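PDB 2EW2: 2-dehydropantoate 2-reductase, putative from Enterococcus faecalis, which probably catalyses the NADPH-dependent reduction of ketopantoate (2-dehydropantoate) to pantoate on the route to pantothenate. Local coordinates for residues E40-N45 and L60-P65; Q85-M90 and D115-Y120; E150-N155 and S179-V184; C207-F212 and Q251-N256. One frame throughout, in Å; residues are numbered along the deposited sequence. Where two conformers were deposited one is given.

Contact 1 of 4, residues E40-N45 and L60-P65; sequences EAIRKN and LPIFSP
I42 and I62 form the tight half of this contact. Their delta methyls meet end on, CD1 of I42 lying 3.5 Å from CD1 of I62, and the two side chains run at about a right angle. The gamma methyls make a second touch, with CG2 of I42 3.8 Å from CG2 of I62. I62 can offer both branches because CG1 stands anti to the backbone N (chi1 -174°), which leaves CG2 on the side of the helix; there it also meets CG of R43. Both isoleucines are buried, and I39, a turn earlier, and L31 of strand 28-32 add to the same apolar layer. This is an edge of the Rossmann-type domain: helix 36-45 lies against strand 62-63, an outermost strand of the large mixed sheet, which pairs with strand 28-32. Toward solvent the packing gives way to polar links. R43 stretches from CG to NE and turns the edge of its guanidinium to the strand, where NH2 donates to O of I62 at 2.6 Å; NH2 lies in the carbonyl plane, the oxygen tilted 22° from the guanidinium plane. NE adds a weak bond to the same oxygen, and NH2 is also engaged by the carboxylate of E67. Two waters bridge the segments: one donates to O of I42 (2.7 Å) and O of L60 (2.9 Å), the other accepts from NE of R43 and N of I62.

Contact 2 of 4, residues Q85-M90 and D115-Y120; sequences QQLDAM and DVLEKY
D88 sends its carboxylate across the ends of K119 and Y120, meeting each side chain at about a right angle, and a single oxygen takes both donors. NZ of K119 forms a salt bridge to OD1 of D88 at 2.8 Å, arriving on the syn side. OH of Y120 donates to the same OD1 at 2.9 Å but comes from the opposite face of the carboxylate, well above its plane, with ring and carboxylate planes 56° apart. The oxygen meets the tyrosine at the ring edge, while CB of K119 sits over the centre of one ring face, 3.8 Å above the plane. With CG anti to the backbone N (chi1 178°), D88 carries its acid toward the turn after V116 and L117, where the lysine and tyrosine lie; the two donors would be expected to favour the charged carboxylate. Beneath these polar ends, CG1 of V116 packs 3.7 Å from CA of D88. L87 crosses V116 obliquely and L117 at about a right angle, its CD2 touching CG1 of V116 and CD2 of L117. L117 also reaches V104 and C106 of strand 103-106, placing this helix pair beside the parallel strands of the Rossmann-type domain.

Contact 3 of 4, residues E150-N155 and S179-V184; sequences EIELEN and SYSSNV
L153 and Y180 sit side by side on two parallel strands, 151-155 and 178-180, joined through helix 161-173 as a beta-alpha-beta unit at the edge of the large mixed sheet. Three backbone hydrogen bonds set the register: N of S179 to O of I151, N of L153 to O of S179, and N of S181 to O of L153, the last 2.9 Å long and nearly straight at 171°. Weaker CA-H...O contacts, from E152 to O of S179 and from Y180 to O of L153, fill in between.

Packing occurs on both faces. CD1 of L153 loosely approaches CD1 of Y180 on the side of helix 161-173, where A164 and V167 cover the leucine. On the other face CG2 of V184 folds back against the strand, 3.9 Å from C of L153 and 4.0 Å from CB of E152. CB of E154 makes a close van der Waals approach, 3.2 Å from O of S181.

The polar contacts cluster where the second strand turns away. E154 is extended, with CG anti to the backbone N (chi1 -175°), and runs alongside the S181-V184 type I turn. Its OE1 accepts from N of R185, at the start of helix 184-195. Within the turn, OG of S181 accepts from N of N183, an ST turn. Y180, whose ring also makes a cation-pi contact with K161, is linked to E154 by one water, which donates to OE2 of E154 at 2.6 Å and lies 2.7 Å from OH of Y180.

Contact 4 of 4, residues C207-F212 and Q251-N256; sequences CNIAEF and QTYDPN
With chi1 at -65°, I209 holds CG2 anti to its own backbone N, and that methyl is the side-chain atom that meets the other segment; Y253, at chi1 -58°, swings its ring back beside its backbone N so that the CD2 edge faces I209. The two segments belong to the all-helical C-terminal domain, of the 6-phosphogluconate dehydrogenase C-terminal type, and bring the first turn of helix 209-214 against the chain leaving helix 242-252. CG2 of I209 fits into a corner formed by T252 and Y253: it is 3.5 Å from both O and OG1 of T252, and it touches CD2 of Y253 at 3.9 Å, in the plane of the ring. The carbonyl O of I209 lies 3.7 Å from CD2 of Y253. The threonine hydroxyl is engaged within its own helix by O of I249, so its contact with the methyl is simple packing. One residue on, CB of A210 lies 3.3 Å from O of Y253, where the two backbones draw closest. F212 sits further along; the OH of Y253 reaches the edge of its ring, and L198, L201 and V222 of neighbouring helices wrap the phenylalanine.

No hydrogen bond joins the two segments, but each is stiffened by its own. D254 forms an Asx turn, OD1 accepting from N of N256. Helix 209-214 opens with a capping box: OD1 of N208 accepts from N of E211 at 2.9 Å, and in return OE1 of E211 accepts from N of N208, also at 2.9 Å, with an almost straight N-H...O angle of 173°.

In the fold
Contacts 1, 2, 3 and 4 follow one another along the chain, each closing before the next opens. Contacts 1 and 3 involve the outermost strands of the same large mixed sheet, 62-63 and 178-180, with centres about 30 Å apart. Contact 2 packs two helices of the same domain; it touches contact 1 where CG of P65 meets CE of M90, 3.8 Å away, and its centre is about 21 Å from that of contact 3. Contact 4 lies in the helical C-terminal domain, about 47 Å from contact 1 between centres and across the middle of the chain. Helix 184-195, starting at the end of contact 3, probably leads from the presumed NADPH-binding domain into the helical one.

Contact 1 of 4, residues E40-N45 and L60-P65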
# COMPACT_ATOMS: atom_id res chain seq x y z
N GLU B 40 -34.23 12.86 27.37
CA GLU B 40 -35.14 12.74 28.52
C GLU B 40 -34.80 13.72 29.64
O GLU B 40 -35.70 14.36 30.19
CB GLU B 40 -35.19 11.30 29.05
CG GLU B 40 -35.73 10.29 28.03
CD GLU B 40 -35.49 8.82 28.42
OE1 GLU B 40 -35.14 8.54 29.59
OE2 GLU B 40 -35.68 7.93 27.54
N ALA B 41 -33.51 13.82 29.98
CA ALA B 41 -33.04 14.71 31.04
C ALA B 41 -33.30 16.17 30.66
O ALA B 41 -33.81 16.96 31.47
CB ALA B 41 -31.55 14.49 31.31
N ILE B 42 -32.96 16.53 29.42
CA ILE B 42 -33.16 17.90 28.95
C ILE B 42 -34.65 18.29 28.92
O ILE B 42 -35.00 19.40 29.30
CB ILE B 42 -32.43 18.16 27.58
CG1 ILE B 42 -30.92 18.12 27.80
CG2 ILE B 42 -32.85 19.50 27.00
CD1 ILE B 42 -30.10 18.07 26.53
N ARG B 43 -35.52 17.38 28.49
CA ARG B 43 -36.97 17.61 28.48
C ARG B 43 -37.58 17.77 29.87
O ARG B 43 -38.51 18.56 30.05
CB ARG B 43 -37.70 16.51 27.71
CG ARG B 43 -37.62 16.72 26.21
CD ARG B 43 -38.32 15.65 25.43
NE ARG B 43 -38.14 15.87 24.01
CZ ARG B 43 -38.36 14.95 23.07
NH1 ARG B 43 -38.77 13.74 23.42
NH2 ARG B 43 -38.15 15.25 21.80
N LYS B 44 -37.08 17.00 30.83
CA LYS B 44 -37.51 17.11 32.22
C LYS B 44 -37.02 18.42 32.84
O LYS B 44 -37.82 19.26 33.24
CB LYS B 44 -36.98 15.94 33.06
CG LYS B 44 -37.65 14.59 32.83
CD LYS B 44 -36.87 13.50 33.58
CE LYS B 44 -36.87 12.16 32.85
NZ LYS B 44 -35.68 11.33 33.24
N ASN B 45 -35.70 18.57 32.89
CA ASN B 45 -35.06 19.62 33.69
C ASN B 45 -34.38 20.74 32.92
O ASN B 45 -33.73 21.59 33.52
CB ASN B 45 -34.00 18.98 34.60
CG ASN B 45 -34.56 17.88 35.47
OD1 ASN B 45 -35.54 18.07 36.19
ND2 ASN B 45 -33.93 16.70 35.42
N LEU B 60 -34.33 24.18 26.44
CA LEU B 60 -34.24 24.17 24.99
C LEU B 60 -35.03 23.00 24.47
O LEU B 60 -35.06 21.94 25.10
CB LEU B 60 -32.77 24.08 24.53
CG LEU B 60 -31.88 25.28 24.88
CD1 LEU B 60 -30.41 25.07 24.49
CD2 LEU B 60 -32.40 26.58 24.27
N PRO B 61 -35.69 23.19 23.32
CA PRO B 61 -36.31 22.07 22.64
C PRO B 61 -35.25 21.09 22.16
O PRO B 61 -34.15 21.50 21.77
CB PRO B 61 -37.07 22.70 21.47
CG PRO B 61 -36.57 24.07 21.34
CD PRO B 61 -35.89 24.47 22.61
N ILE B 62 -35.56 19.80 22.23
CA ILE B 62 -34.61 18.76 21.80
C ILE B 62 -35.38 17.63 21.14
O ILE B 62 -36.46 17.23 21.59
CB ILE B 62 -33.69 18.28 22.97
CG1 ILE B 62 -32.63 17.29 22.47
CG2 ILE B 62 -34.51 17.68 24.13
CD1 ILE B 62 -31.44 17.08 23.44
N PHE B 63 -34.83 17.13 20.04
CA PHE B 63 -35.47 16.06 19.29
C PHE B 63 -34.44 15.02 18.91
O PHE B 63 -33.27 15.33 18.79
CB PHE B 63 -36.09 16.65 18.01
CG PHE B 63 -37.10 17.76 18.27
CD1 PHE B 63 -36.73 19.08 18.18
CD2 PHE B 63 -38.42 17.45 18.60
CE1 PHE B 63 -37.66 20.11 18.39
CE2 PHE B 63 -39.36 18.46 18.83
CZ PHE B 63 -38.98 19.80 18.73
N SER B 64 -34.86 13.77 18.76
CA SER B 64 -34.01 12.77 18.13
C SER B 64 -34.14 12.95 16.62
O SER B 64 -35.14 13.50 16.15
CB SER B 64 -34.41 11.35 18.55
OG SER B 64 -35.63 10.95 17.95
N PRO B 65 -33.13 12.52 15.85
CA PRO B 65 -33.22 12.67 14.39
C PRO B 65 -34.48 12.01 13.79
O PRO B 65 -35.11 12.58 12.89
CB PRO B 65 -31.95 11.99 13.89
CG PRO B 65 -31.00 12.10 15.03
CD PRO B 65 -31.84 11.90 16.24
O HOH W 1 -35.65 21.59 27.88
O HOH W 2 -38.32 19.07 23.45

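Contact 2 of 4, residues Q85-M90 and D115-Y120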
# COMPACT_ATOMS: atom_id res chain seq x y z
N GLN B 85 -19.11 9.37 11.17
CA GLN B 85 -19.76 8.07 10.94
C GLN B 85 -21.29 8.16 10.98
O GLN B 85 -21.98 7.29 10.46
CB GLN B 85 -19.27 7.06 12.00
CG GLN B 85 -17.79 6.63 11.86
CD GLN B 85 -16.76 7.63 12.44
OE1 GLN B 85 -17.10 8.70 12.94
NE2 GLN B 85 -15.48 7.25 12.36
N GLN B 86 -21.82 9.21 11.62
CA GLN B 86 -23.26 9.39 11.74
C GLN B 86 -23.79 10.66 11.04
O GLN B 86 -25.00 10.93 11.07
CB GLN B 86 -23.66 9.41 13.21
CG GLN B 86 -23.52 8.05 13.89
CD GLN B 86 -23.02 8.17 15.31
OE1 GLN B 86 -23.25 9.19 15.99
NE2 GLN B 86 -22.33 7.13 15.78
N LEU B 87 -22.89 11.42 10.43
CA LEU B 87 -23.22 12.69 9.81
C LEU B 87 -24.25 12.55 8.69
O LEU B 87 -25.18 13.34 8.59
CB LEU B 87 -21.96 13.37 9.26
CG LEU B 87 -22.10 14.81 8.76
CD1 LEU B 87 -22.31 15.78 9.95
CD2 LEU B 87 -20.88 15.19 7.93
N ASP B 88 -24.06 11.56 7.83
CA ASP B 88 -24.96 11.42 6.70
C ASP B 88 -26.38 11.11 7.17
O ASP B 88 -27.32 11.75 6.72
CB ASP B 88 -24.46 10.38 5.70
CG ASP B 88 -25.41 10.20 4.54
OD1 ASP B 88 -25.31 10.95 3.55
OD2 ASP B 88 -26.28 9.31 4.62
N ALA B 89 -26.52 10.16 8.09
CA ALA B 89 -27.83 9.78 8.61
C ALA B 89 -28.48 10.92 9.40
O ALA B 89 -29.69 11.11 9.33
CB ALA B 89 -27.72 8.53 9.47
N MSE B 90 -27.67 11.69 10.13
CA MSE B 90 -28.15 12.87 10.83
C MSE B 90 -28.70 13.93 9.87
O MSE B 90 -29.78 14.49 10.10
CB MSE B 90 -27.03 13.47 11.70
CG MSE B 90 -27.30 14.90 12.18
SE MSE B 90 -28.74 15.00 13.54
CE MSE B 90 -27.78 14.20 15.14
N ASP B 115 -18.82 17.10 1.36
CA ASP B 115 -19.33 16.22 0.31
C ASP B 115 -20.57 15.47 0.78
O ASP B 115 -21.44 15.17 -0.01
CB ASP B 115 -18.25 15.25 -0.16
CG ASP B 115 -17.02 15.98 -0.74
OD1 ASP B 115 -17.18 17.12 -1.24
OD2 ASP B 115 -15.91 15.41 -0.70
N VAL B 116 -20.66 15.19 2.07
CA VAL B 116 -21.89 14.62 2.62
C VAL B 116 -22.94 15.72 2.75
O VAL B 116 -24.10 15.56 2.34
CB VAL B 116 -21.65 13.94 4.00
CG1 VAL B 116 -22.95 13.79 4.78
CG2 VAL B 116 -20.98 12.58 3.84
N LEU B 117 -22.53 16.86 3.33
CA LEU B 117 -23.44 17.96 3.65
C LEU B 117 -24.13 18.49 2.40
O LEU B 117 -25.33 18.79 2.44
CB LEU B 117 -22.71 19.08 4.43
CG LEU B 117 -22.19 18.71 5.83
CD1 LEU B 117 -21.33 19.82 6.45
CD2 LEU B 117 -23.34 18.34 6.76
N GLU B 118 -23.40 18.57 1.29
CA GLU B 118 -23.95 19.15 0.06
C GLU B 118 -25.10 18.34 -0.56
O GLU B 118 -25.82 18.83 -1.42
CB GLU B 118 -22.85 19.48 -0.97
CG GLU B 118 -22.37 18.30 -1.80
CD GLU B 118 -21.20 18.65 -2.73
OE1 GLU B 118 -21.07 19.85 -3.11
OE2 GLU B 118 -20.40 17.72 -3.07
N LYS B 119 -25.28 17.10 -0.09
CA LYS B 119 -26.45 16.31 -0.46
C LYS B 119 -27.73 16.88 0.13
O LYS B 119 -28.82 16.64 -0.39
CB LYS B 119 -26.27 14.87 0.02
CG LYS B 119 -25.12 14.12 -0.64
CD LYS B 119 -25.38 12.63 -0.60
CE LYS B 119 -25.05 12.04 0.74
NZ LYS B 119 -25.52 10.62 0.82
N TYR B 120 -27.60 17.63 1.23
CA TYR B 120 -28.74 18.03 2.04
C TYR B 120 -28.90 19.54 2.15
O TYR B 120 -30.01 20.03 2.35
CB TYR B 120 -28.63 17.39 3.44
CG TYR B 120 -28.46 15.89 3.35
CD1 TYR B 120 -27.29 15.27 3.77
CD2 TYR B 120 -29.46 15.10 2.79
CE1 TYR B 120 -27.14 13.88 3.69
CE2 TYR B 120 -29.31 13.72 2.67
CZ TYR B 120 -28.15 13.12 3.13
OH TYR B 120 -28.02 11.75 3.04

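Contact 3 of 4, residues E150-N155 and S179-V184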
# COMPACT_ATOMS: atom_id res chain seq x y z
N GLU B 150 -12.29 30.03 21.26
CA GLU B 150 -12.62 30.82 20.09
C GLU B 150 -13.13 29.87 19.02
O GLU B 150 -12.99 28.65 19.14
CB GLU B 150 -11.40 31.61 19.57
CG GLU B 150 -10.20 30.75 19.18
CD GLU B 150 -9.10 31.54 18.47
OE1 GLU B 150 -9.41 32.48 17.70
OE2 GLU B 150 -7.91 31.23 18.68
N ILE B 151 -13.76 30.44 17.99
CA ILE B 151 -14.15 29.67 16.82
C ILE B 151 -13.67 30.45 15.62
O ILE B 151 -13.96 31.64 15.51
CB ILE B 151 -15.69 29.46 16.75
CG1 ILE B 151 -16.20 28.74 18.00
CG2 ILE B 151 -16.11 28.64 15.48
CD1 ILE B 151 -17.69 28.47 18.00
N GLU B 152 -12.93 29.80 14.73
CA GLU B 152 -12.56 30.37 13.45
C GLU B 152 -13.46 29.71 12.40
O GLU B 152 -13.72 28.51 12.49
CB GLU B 152 -11.08 30.11 13.14
CG GLU B 152 -10.10 30.73 14.16
CD GLU B 152 -8.63 30.55 13.76
OE1 GLU B 152 -8.28 29.48 13.19
OE2 GLU B 152 -7.83 31.49 13.99
N LEU B 153 -13.98 30.49 11.45
CA LEU B 153 -14.85 29.92 10.41
C LEU B 153 -14.60 30.56 9.05
O LEU B 153 -14.01 31.64 8.95
CB LEU B 153 -16.33 29.99 10.80
CG LEU B 153 -17.00 31.36 10.96
CD1 LEU B 153 -17.56 31.88 9.62
CD2 LEU B 153 -18.10 31.27 11.99
N GLU B 154 -15.03 29.86 8.01
CA GLU B 154 -14.80 30.28 6.64
C GLU B 154 -15.91 29.68 5.78
O GLU B 154 -16.26 28.54 5.97
CB GLU B 154 -13.43 29.76 6.16
CG GLU B 154 -13.06 30.27 4.78
CD GLU B 154 -11.70 29.83 4.26
OE1 GLU B 154 -10.99 28.99 4.88
OE2 GLU B 154 -11.34 30.35 3.18
N ASN B 155 -16.48 30.48 4.88
CA ASN B 155 -17.36 29.96 3.82
C ASN B 155 -16.54 29.19 2.81
O ASN B 155 -15.44 29.61 2.45
CB ASN B 155 -18.09 31.10 3.08
CG ASN B 155 -17.14 32.19 2.61
OD1 ASN B 155 -17.04 32.48 1.41
ND2 ASN B 155 -16.43 32.79 3.55
N SER B 179 -13.96 34.44 14.81
CA SER B 179 -13.30 35.27 13.83
C SER B 179 -13.47 34.64 12.45
O SER B 179 -13.57 33.42 12.32
CB SER B 179 -11.81 35.44 14.15
OG SER B 179 -11.09 34.26 13.90
N TYR B 180 -13.52 35.48 11.43
CA TYR B 180 -13.51 34.99 10.06
C TYR B 180 -12.06 34.69 9.75
O TYR B 180 -11.19 35.52 10.04
CB TYR B 180 -14.05 36.05 9.09
CG TYR B 180 -14.09 35.54 7.67
CD1 TYR B 180 -15.19 34.81 7.22
CD2 TYR B 180 -13.02 35.76 6.79
CE1 TYR B 180 -15.24 34.31 5.91
CE2 TYR B 180 -13.05 35.25 5.48
CZ TYR B 180 -14.17 34.53 5.06
OH TYR B 180 -14.23 34.05 3.77
N SER B 181 -11.79 33.52 9.17
CA SER B 181 -10.42 33.20 8.80
C SER B 181 -10.36 32.56 7.42
O SER B 181 -11.03 31.54 7.17
CB SER B 181 -9.76 32.27 9.83
OG SER B 181 -8.48 31.80 9.36
N SER B 182 -9.55 33.13 6.55
CA SER B 182 -9.31 32.55 5.25
C SER B 182 -8.22 31.44 5.28
O SER B 182 -7.69 31.05 4.22
CB SER B 182 -8.92 33.64 4.25
OG SER B 182 -7.70 34.23 4.67
N ASN B 183 -7.87 30.94 6.47
CA ASN B 183 -6.92 29.84 6.55
C ASN B 183 -7.54 28.55 7.07
O ASN B 183 -6.85 27.55 7.19
CB ASN B 183 -5.67 30.21 7.40
CG ASN B 183 -4.48 29.26 7.13
OD1 ASN B 183 -4.10 29.02 5.98
ND2 ASN B 183 -3.90 28.71 8.20
N VAL B 184 -8.85 28.58 7.36
CA VAL B 184 -9.53 27.41 7.96
C VAL B 184 -9.44 26.16 7.07
O VAL B 184 -9.02 25.09 7.52
CB VAL B 184 -11.00 27.72 8.31
CG1 VAL B 184 -11.69 26.46 8.89
CG2 VAL B 184 -11.07 28.85 9.31
O HOH W 3 -11.55 34.18 17.25
O HOH W 4 -7.35 28.85 10.72
O HOH W 5 -8.23 28.35 3.70
O HOH W 6 -12.00 32.85 2.72

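Contact 4 of 4, residues C207-F212 and Q251-N256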
# COMPACT_ATOMS: atom_id res chain seq x y z
N CYS B 207 5.22 0.31 13.90
CA CYS B 207 6.41 0.99 14.40
C CYS B 207 6.05 2.39 14.93
O CYS B 207 4.94 2.89 14.68
CB CYS B 207 7.47 1.08 13.30
SG CYS B 207 7.03 2.15 11.89
N ASN B 208 6.97 3.01 15.66
CA ASN B 208 6.74 4.37 16.13
C ASN B 208 7.23 5.39 15.12
O ASN B 208 7.76 5.00 14.06
CB ASN B 208 7.29 4.61 17.55
CG ASN B 208 8.82 4.58 17.63
OD1 ASN B 208 9.53 5.04 16.74
ND2 ASN B 208 9.34 4.07 18.75
N ILE B 209 7.06 6.67 15.44
CA ILE B 209 7.30 7.76 14.49
C ILE B 209 8.76 7.89 14.04
O ILE B 209 9.04 7.95 12.82
CB ILE B 209 6.74 9.10 15.02
CG1 ILE B 209 5.21 9.01 15.16
CG2 ILE B 209 7.14 10.26 14.11
CD1 ILE B 209 4.55 10.19 15.87
N ALA B 210 9.68 7.92 15.01
CA ALA B 210 11.11 7.97 14.71
C ALA B 210 11.59 6.72 13.97
O ALA B 210 12.45 6.82 13.09
CB ALA B 210 11.92 8.16 16.02
N GLU B 211 11.08 5.55 14.35
CA GLU B 211 11.44 4.29 13.69
C GLU B 211 11.03 4.38 12.23
O GLU B 211 11.83 4.08 11.34
CB GLU B 211 10.76 3.07 14.34
CG GLU B 211 11.39 2.61 15.67
CD GLU B 211 10.59 1.52 16.37
OE1 GLU B 211 9.36 1.47 16.19
OE2 GLU B 211 11.18 0.69 17.10
N PHE B 212 9.80 4.83 11.99
CA PHE B 212 9.37 5.08 10.61
C PHE B 212 10.26 6.09 9.89
O PHE B 212 10.74 5.84 8.77
CB PHE B 212 7.90 5.50 10.49
CG PHE B 212 7.51 5.79 9.07
CD1 PHE B 212 7.21 4.74 8.20
CD2 PHE B 212 7.58 7.08 8.56
CE1 PHE B 212 6.93 5.00 6.85
CE2 PHE B 212 7.31 7.32 7.22
CZ PHE B 212 6.99 6.30 6.38
N GLN B 251 10.17 16.95 11.49
CA GLN B 251 10.32 17.44 12.87
C GLN B 251 9.64 16.53 13.93
O GLN B 251 10.05 16.51 15.08
CB GLN B 251 9.84 18.89 12.99
CG GLN B 251 10.74 19.90 12.27
CD GLN B 251 10.14 21.30 12.16
OE1 GLN B 251 8.93 21.50 12.36
NE2 GLN B 251 10.98 22.27 11.83
N THR B 252 8.61 15.78 13.52
CA THR B 252 7.96 14.82 14.41
C THR B 252 8.84 13.61 14.70
O THR B 252 8.65 12.94 15.70
CB THR B 252 6.55 14.36 13.89
OG1 THR B 252 6.69 13.46 12.79
CG2 THR B 252 5.70 15.56 13.46
N TYR B 253 9.83 13.34 13.83
CA TYR B 253 10.76 12.21 14.01
C TYR B 253 11.69 12.40 15.21
O TYR B 253 12.23 11.43 15.74
CB TYR B 253 11.65 11.99 12.77
CG TYR B 253 10.97 11.73 11.42
CD1 TYR B 253 11.67 11.94 10.22
CD2 TYR B 253 9.65 11.28 11.33
CE1 TYR B 253 11.09 11.71 8.98
CE2 TYR B 253 9.05 11.05 10.09
CZ TYR B 253 9.77 11.26 8.92
OH TYR B 253 9.18 11.02 7.70
N ASP B 254 11.90 13.65 15.62
CA ASP B 254 12.81 13.95 16.74
C ASP B 254 12.42 13.20 18.01
O ASP B 254 11.31 13.39 18.52
CB ASP B 254 12.84 15.45 17.01
CG ASP B 254 13.98 15.87 17.95
OD1 ASP B 254 14.53 15.03 18.69
OD2 ASP B 254 14.30 17.06 17.95
N PRO B 255 13.31 12.32 18.52
CA PRO B 255 12.95 11.65 19.76
C PRO B 255 12.83 12.61 20.97
O PRO B 255 12.15 12.27 21.94
CB PRO B 255 14.07 10.62 19.96
CG PRO B 255 15.20 11.09 19.13
CD PRO B 255 14.63 11.90 18.01
N ASN B 256 13.43 13.80 20.88
CA ASN B 256 13.20 14.87 21.89
C ASN B 256 11.77 15.41 21.87
O ASN B 256 11.26 15.87 22.89
CB ASN B 256 14.16 16.04 21.72
CG ASN B 256 15.61 15.64 21.85
OD1 ASN B 256 15.98 14.85 22.73
ND2 ASN B 256 16.45 16.19 20.97